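Local coordinates for protein acetaldehyde dehydrogenase (Acetylating) (Geobacillus thermoglucosidasius, PDB 5J78) that probably catalyses the reversible, NAD-dependent conversion of acetaldehyde and coenzyme A to acetyl-CoA, as an acetylating aldehyde dehydrogenase, at residues G242-V246 and A383-V389; Q277-E283 and L368-K374. One frame throughout, in Å; residues are numbered along the deposited sequence.

Interactions 1 and 2 share one parallel sheet, and their centres lie about 12 Å apart. Strands 244-248 and 276-282 are neighbours in it, joined by probable hydrogen bonds from Leu280 N to Val246 O (2.7 Å) and from Gln277 N to Val244 O (2.9 Å). Strand 367-373 of interaction 2 runs on into helix 376-388 of interaction 1, which passes back over the sheet; there Leu386 CD1 meets Leu280 CD2 at 3.7 Å. Gly242, at the start of segment 242-246, gives its N-H to OD1 of Cys273, seen as 3-sulfinoalanine. The position of Cys273 is consistent with that of the nucleophilic cysteine of aldehyde dehydrogenases, which would put interaction 1 beside the active site.

Interaction 1: G242-V246 and A383-V389; sequences GNVPV and AQKLLEV
Asn243 and Pro245 face Leu386 and its neighbours where helix 376-388 packs over strand 244-248. The helix belongs to a beta-alpha-beta crossover from strand 367-373 to strand 395-399 in the parallel sheet of an alpha/beta domain. It runs nearly antiparallel to the strand, at 163°, with the axes 8.0 Å apart. Asn243 meets the last turn of the helix: with CG anti to the backbone N (chi1 -172°), its amide reaches the helix end, where ND2 donates to Leu386 O at 2.9 Å. The bond is bent, 141° at the hydrogen, and arrives above the carbonyl plane. ND2 also donates to Ser360 O; a short side chain whose one NH2 carries two hydrogens can serve both carbonyls. With an alanine here ND2 is gone, and the loop carrying Ser360 would probably be tied less firmly to the helix end. Two residues on, Pro245 offers a compact apolar ring, fitting where the helix comes close. Its CG touches Ala383 CB and its CB meets Leu386 CD1, both at 4.0 Å, while its CD lies 3.6 Å from Leu387 CD2, the two side chains crossing at about a right angle. Leu386 O also accepts from Val389 N, which reaches it from the carbonyl face opposite Asn243 ND2.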
loop_
_atom_site.group_PDB
_atom_site.type_symbol
_atom_site.label_atom_id
_atom_site.label_comp_id
_atom_site.label_asym_id
_atom_site.label_seq_id
_atom_site.Cartn_x
_atom_site.Cartn_y
_atom_site.Cartn_z
ATOM N N GLY A 242 -19.145 8.873 -20.388
ATOM C CA GLY A 242 -20.415 8.814 -21.084
ATOM C C GLY A 242 -20.495 7.641 -22.045
ATOM O O GLY A 242 -19.480 7.093 -22.468
ATOM N N ASN A 243 -21.712 7.237 -22.373
ATOM C CA ASN A 243 -21.942 6.325 -23.477
ATOM C C ASN A 243 -23.360 6.553 -23.910
ATOM O O ASN A 243 -24.215 5.696 -23.734
ATOM C CB ASN A 243 -21.724 4.868 -23.097
ATOM C CG ASN A 243 -21.790 3.947 -24.313
ATOM O OD1 ASN A 243 -21.503 4.377 -25.414
ATOM N ND2 ASN A 243 -22.171 2.691 -24.118
ATOM N N VAL A 244 -23.584 7.734 -24.475
ATOM C CA VAL A 244 -24.917 8.326 -24.545
ATOM C C VAL A 244 -25.828 7.707 -25.605
ATOM O O VAL A 244 -25.533 7.784 -26.798
ATOM C CB VAL A 244 -24.821 9.815 -24.825
ATOM C CG1 VAL A 244 -26.221 10.439 -24.959
ATOM C CG2 VAL A 244 -24.011 10.501 -23.731
ATOM N N PRO A 245 -26.947 7.105 -25.163
ATOM C CA PRO A 245 -27.949 6.602 -26.101
ATOM C C PRO A 245 -28.980 7.667 -26.396
ATOM O O PRO A 245 -29.359 8.395 -25.476
ATOM C CB PRO A 245 -28.557 5.422 -25.350
ATOM C CG PRO A 245 -28.512 5.872 -23.903
ATOM C CD PRO A 245 -27.232 6.671 -23.776
ATOM N N VAL A 246 -29.421 7.765 -27.649
ATOM C CA VAL A 246 -30.423 8.751 -28.030
ATOM C C VAL A 246 -31.567 8.067 -28.766
ATOM O O VAL A 246 -31.359 7.340 -29.745
ATOM C CB VAL A 246 -29.817 9.880 -28.901
ATOM C CG1 VAL A 246 -30.885 10.905 -29.292
ATOM C CG2 VAL A 246 -28.721 10.566 -28.153
ATOM N N ALA A 383 -31.414 1.494 -23.980
ATOM C CA ALA A 383 -30.772 2.633 -23.330
ATOM C C ALA A 383 -30.139 2.183 -22.014
ATOM O O ALA A 383 -28.984 2.502 -21.720
ATOM C CB ALA A 383 -31.775 3.751 -23.089
ATOM N N GLN A 384 -30.884 1.404 -21.238
ATOM C CA GLN A 384 -30.399 0.969 -19.927
ATOM C C GLN A 384 -29.146 0.118 -20.093
ATOM O O GLN A 384 -28.146 0.331 -19.392
ATOM C CB GLN A 384 -31.505 0.212 -19.163
ATOM C CG GLN A 384 -31.067 -0.355 -17.838
ATOM C CD GLN A 384 -30.684 0.723 -16.847
ATOM O OE1 GLN A 384 -31.162 1.862 -16.918
ATOM N NE2 GLN A 384 -29.814 0.367 -15.914
ATOM N N LYS A 385 -29.169 -0.802 -21.056
ATOM C CA LYS A 385 -28.008 -1.667 -21.334
ATOM C C LYS A 385 -26.771 -0.918 -21.850
ATOM O O LYS A 385 -25.637 -1.257 -21.506
ATOM C CB LYS A 385 -28.388 -2.731 -22.359
ATOM C CG LYS A 385 -29.261 -3.867 -21.838
ATOM C CD LYS A 385 -29.115 -5.091 -22.746
ATOM C CE LYS A 385 -30.129 -6.184 -22.435
ATOM N NZ LYS A 385 -31.485 -5.834 -22.944
ATOM N N LEU A 386 -26.990 0.068 -22.716
ATOM C CA LEU A 386 -25.899 0.899 -23.216
ATOM C C LEU A 386 -25.243 1.721 -22.089
ATOM O O LEU A 386 -24.020 1.823 -22.024
ATOM C CB LEU A 386 -26.428 1.803 -24.331
ATOM C CG LEU A 386 -26.788 0.971 -25.577
ATOM C CD1 LEU A 386 -27.843 1.631 -26.448
ATOM C CD2 LEU A 386 -25.551 0.669 -26.380
ATOM N N LEU A 387 -26.051 2.283 -21.191
ATOM C CA LEU A 387 -25.510 3.050 -20.067
ATOM C C LEU A 387 -24.647 2.159 -19.190
ATOM O O LEU A 387 -23.601 2.576 -18.715
ATOM C CB LEU A 387 -26.628 3.678 -19.265
ATOM C CG LEU A 387 -27.351 4.786 -20.017
ATOM C CD1 LEU A 387 -28.571 5.185 -19.245
ATOM C CD2 LEU A 387 -26.443 6.005 -20.292
ATOM N N GLU A 388 -25.063 0.911 -19.021
ATOM C CA GLU A 388 -24.297 -0.030 -18.221
ATOM C C GLU A 388 -22.945 -0.371 -18.845
ATOM O O GLU A 388 -22.031 -0.784 -18.136
ATOM C CB GLU A 388 -25.138 -1.286 -17.982
ATOM C CG GLU A 388 -26.329 -0.955 -17.093
ATOM C CD GLU A 388 -27.325 -2.081 -16.915
ATOM O OE1 GLU A 388 -27.378 -2.998 -17.767
ATOM O OE2 GLU A 388 -28.070 -2.032 -15.908
ATOM N N VAL A 389 -22.790 -0.171 -20.154
ATOM C CA VAL A 389 -21.457 -0.281 -20.772
ATOM C C VAL A 389 -20.688 1.059 -20.698
ATOM O O VAL A 389 -20.279 1.608 -21.720
ATOM C CB VAL A 389 -21.538 -0.733 -22.272
ATOM C CG1 VAL A 389 -20.174 -1.180 -22.775
ATOM C CG2 VAL A 389 -22.515 -1.867 -22.447
#

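Interaction 2: Q277-E283 and L368-K374; sequences QALLVDE and LAFYIVK. Unlike the reference sequence in segment 368-374: Ile372 (reference Thr).
Residues 277-282 and 368-373 run parallel, 21° apart in direction, paired from Ala278 with Ala369 to Asp282 with Val373 and stitched by backbone bonds that zigzag between the odd-numbered residues, such as Leu279 N to Ala369 O (2.8 Å) and Tyr371 N to Leu279 O (2.7 Å). Leu279 and Leu368 cross at about a right angle, CG to CD2 3.7 Å. On the same face as Leu279, Val281 CG2 comes obliquely to the Phe370 ring, 3.7 Å from CE2; Phe370 has CG anti to the backbone N (chi1 -170°), which brings the ring beside this valine. In the parallel sheet of the alpha/beta catalytic domain of the aldehyde dehydrogenase fold, helix 286-295 covers the Phe370 face and helix 376-388 the Tyr371 face; branched and aromatic residues suit these inner strands because they fill the space between sheet and helix. Small Ala278 and Ala369 meet on the Tyr371 face through their CB atoms, and Ala278 CB also sits at the edge of the Tyr371 ring, 3.9 Å from CE1. Leu280 lies side by side with Tyr371, whose hydroxyl is hydrogen-bonded to Glu352 O. Buried Asp282 is satisfied by Tyr247 OH at OD1 and Glu250 N at OD2, while its OD1 rests 3.7 Å from Val373 CG2.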
loop_
_atom_site.group_PDB
_atom_site.type_symbol
_atom_site.label_atom_id
_atom_site.label_comp_id
_atom_site.label_asym_id
_atom_site.label_seq_id
_atom_site.Cartn_x
_atom_site.Cartn_y
_atom_site.Cartn_z
ATOM N N GLN A 277 -23.596 8.274 -28.871
ATOM C CA GLN A 277 -22.849 7.054 -29.220
ATOM C C GLN A 277 -23.708 5.993 -29.918
ATOM O O GLN A 277 -23.193 5.166 -30.679
ATOM C CB GLN A 277 -22.217 6.447 -27.979
ATOM C CG GLN A 277 -21.254 7.381 -27.284
ATOM C CD GLN A 277 -20.038 7.723 -28.128
ATOM O OE1 GLN A 277 -19.693 6.998 -29.064
ATOM N NE2 GLN A 277 -19.365 8.822 -27.782
ATOM N N ALA A 278 -25.011 6.029 -29.686
ATOM C CA ALA A 278 -25.916 5.053 -30.277
ATOM C C ALA A 278 -27.260 5.708 -30.477
ATOM O O ALA A 278 -27.726 6.446 -29.616
ATOM C CB ALA A 278 -26.042 3.810 -29.398
ATOM N N LEU A 279 -27.861 5.478 -31.640
ATOM C CA LEU A 279 -29.218 5.932 -31.884
ATOM C C LEU A 279 -30.143 4.741 -31.745
ATOM O O LEU A 279 -29.819 3.645 -32.194
ATOM C CB LEU A 279 -29.374 6.557 -33.266
ATOM C CG LEU A 279 -28.500 7.758 -33.599
ATOM C CD1 LEU A 279 -28.879 8.242 -35.000
ATOM C CD2 LEU A 279 -28.668 8.862 -32.575
ATOM N N LEU A 280 -31.282 4.970 -31.103
ATOM C CA LEU A 280 -32.341 3.973 -30.972
ATOM C C LEU A 280 -33.524 4.520 -31.761
ATOM O O LEU A 280 -34.013 5.607 -31.448
ATOM C CB LEU A 280 -32.705 3.740 -29.500
ATOM C CG LEU A 280 -31.547 3.809 -28.503
ATOM C CD1 LEU A 280 -32.110 3.700 -27.104
ATOM C CD2 LEU A 280 -30.509 2.721 -28.745
ATOM N N VAL A 281 -33.964 3.804 -32.797
ATOM C CA VAL A 281 -34.929 4.375 -33.740
ATOM C C VAL A 281 -36.174 3.508 -33.917
ATOM O O VAL A 281 -36.091 2.287 -34.107
ATOM C CB VAL A 281 -34.255 4.616 -35.115
ATOM C CG1 VAL A 281 -35.214 5.271 -36.096
ATOM C CG2 VAL A 281 -33.033 5.492 -34.931
ATOM N N ASP A 282 -37.333 4.160 -33.827
ATOM C CA ASP A 282 -38.614 3.481 -33.997
ATOM C C ASP A 282 -38.639 2.895 -35.407
ATOM O O ASP A 282 -38.288 3.571 -36.366
ATOM C CB ASP A 282 -39.797 4.446 -33.786
ATOM C CG ASP A 282 -40.289 4.496 -32.345
ATOM O OD1 ASP A 282 -39.898 3.636 -31.525
ATOM O OD2 ASP A 282 -41.096 5.404 -32.052
ATOM N N GLU A 283 -39.017 1.632 -35.513
ATOM C CA GLU A 283 -39.015 0.933 -36.779
ATOM C C GLU A 283 -39.857 1.695 -37.782
ATOM O O GLU A 283 -39.473 1.849 -38.933
ATOM C CB GLU A 283 -39.535 -0.486 -36.605
ATOM C CG GLU A 283 -39.081 -1.425 -37.707
ATOM C CD GLU A 283 -39.654 -2.819 -37.559
ATOM O OE1 GLU A 283 -40.735 -2.954 -36.943
ATOM O OE2 GLU A 283 -39.024 -3.777 -38.055
ATOM N N LEU A 368 -21.151 6.077 -34.933
ATOM C CA LEU A 368 -22.441 6.027 -34.290
ATOM C C LEU A 368 -23.049 4.651 -34.523
ATOM O O LEU A 368 -23.099 4.195 -35.666
ATOM C CB LEU A 368 -23.323 7.138 -34.865
ATOM C CG LEU A 368 -24.526 7.635 -34.094
ATOM C CD1 LEU A 368 -24.168 8.033 -32.657
ATOM C CD2 LEU A 368 -25.122 8.815 -34.835
ATOM N N ALA A 369 -23.477 3.973 -33.461
ATOM C CA ALA A 369 -24.262 2.737 -33.612
ATOM C C ALA A 369 -25.713 3.083 -33.910
ATOM O O ALA A 369 -26.196 4.136 -33.504
ATOM C CB ALA A 369 -24.174 1.873 -32.368
ATOM N N PHE A 370 -26.404 2.183 -34.611
ATOM C CA PHE A 370 -27.785 2.403 -35.038
ATOM C C PHE A 370 -28.662 1.206 -34.680
ATOM O O PHE A 370 -28.516 0.131 -35.266
ATOM C CB PHE A 370 -27.828 2.647 -36.553
ATOM C CG PHE A 370 -29.158 3.126 -37.066
ATOM C CD1 PHE A 370 -30.155 2.230 -37.422
ATOM C CD2 PHE A 370 -29.402 4.473 -37.218
ATOM C CE1 PHE A 370 -31.368 2.677 -37.904
ATOM C CE2 PHE A 370 -30.623 4.924 -37.701
ATOM C CZ PHE A 370 -31.600 4.029 -38.046
ATOM N N TYR A 371 -29.569 1.398 -33.727
ATOM C CA TYR A 371 -30.431 0.317 -33.245
ATOM C C TYR A 371 -31.864 0.593 -33.635
ATOM O O TYR A 371 -32.371 1.708 -33.455
ATOM C CB TYR A 371 -30.355 0.151 -31.723
ATOM C CG TYR A 371 -29.028 -0.319 -31.174
ATOM C CD1 TYR A 371 -28.009 0.586 -30.902
ATOM C CD2 TYR A 371 -28.810 -1.657 -30.886
ATOM C CE1 TYR A 371 -26.792 0.160 -30.378
ATOM C CE2 TYR A 371 -27.604 -2.092 -30.362
ATOM C CZ TYR A 371 -26.597 -1.177 -30.111
ATOM O OH TYR A 371 -25.388 -1.606 -29.600
ATOM N N ILE A 372 -32.508 -0.450 -34.149
ATOM C CA ILE A 372 -33.935 -0.434 -34.473
ATOM C C ILE A 372 -34.744 -0.933 -33.285
ATOM O O ILE A 372 -34.416 -1.969 -32.708
ATOM C CB ILE A 372 -34.283 -1.351 -35.678
ATOM C CG1 ILE A 372 -33.130 -1.451 -36.685
ATOM C CG2 ILE A 372 -35.574 -0.877 -36.353
ATOM C CD1 ILE A 372 -32.875 -0.214 -37.409
ATOM N N VAL A 373 -35.807 -0.223 -32.933
ATOM C CA VAL A 373 -36.635 -0.642 -31.807
ATOM C C VAL A 373 -38.084 -0.532 -32.209
ATOM O O VAL A 373 -38.418 0.241 -33.105
ATOM C CB VAL A 373 -36.374 0.200 -30.539
ATOM C CG1 VAL A 373 -34.897 0.185 -30.198
ATOM C CG2 VAL A 373 -36.886 1.632 -30.700
ATOM N N LYS A 374 -38.946 -1.298 -31.543
ATOM C CA LYS A 374 -40.368 -1.322 -31.892
ATOM C C LYS A 374 -41.098 -0.135 -31.278
ATOM O O LYS A 374 -41.957 0.482 -31.923
ATOM C CB LYS A 374 -41.000 -2.636 -31.447
ATOM C CG LYS A 374 -40.893 -3.777 -32.460
ATOM C CD LYS A 374 -39.802 -4.787 -32.090
ATOM C CE LYS A 374 -40.097 -5.491 -30.759
ATOM N NZ LYS A 374 -39.412 -6.819 -30.639
#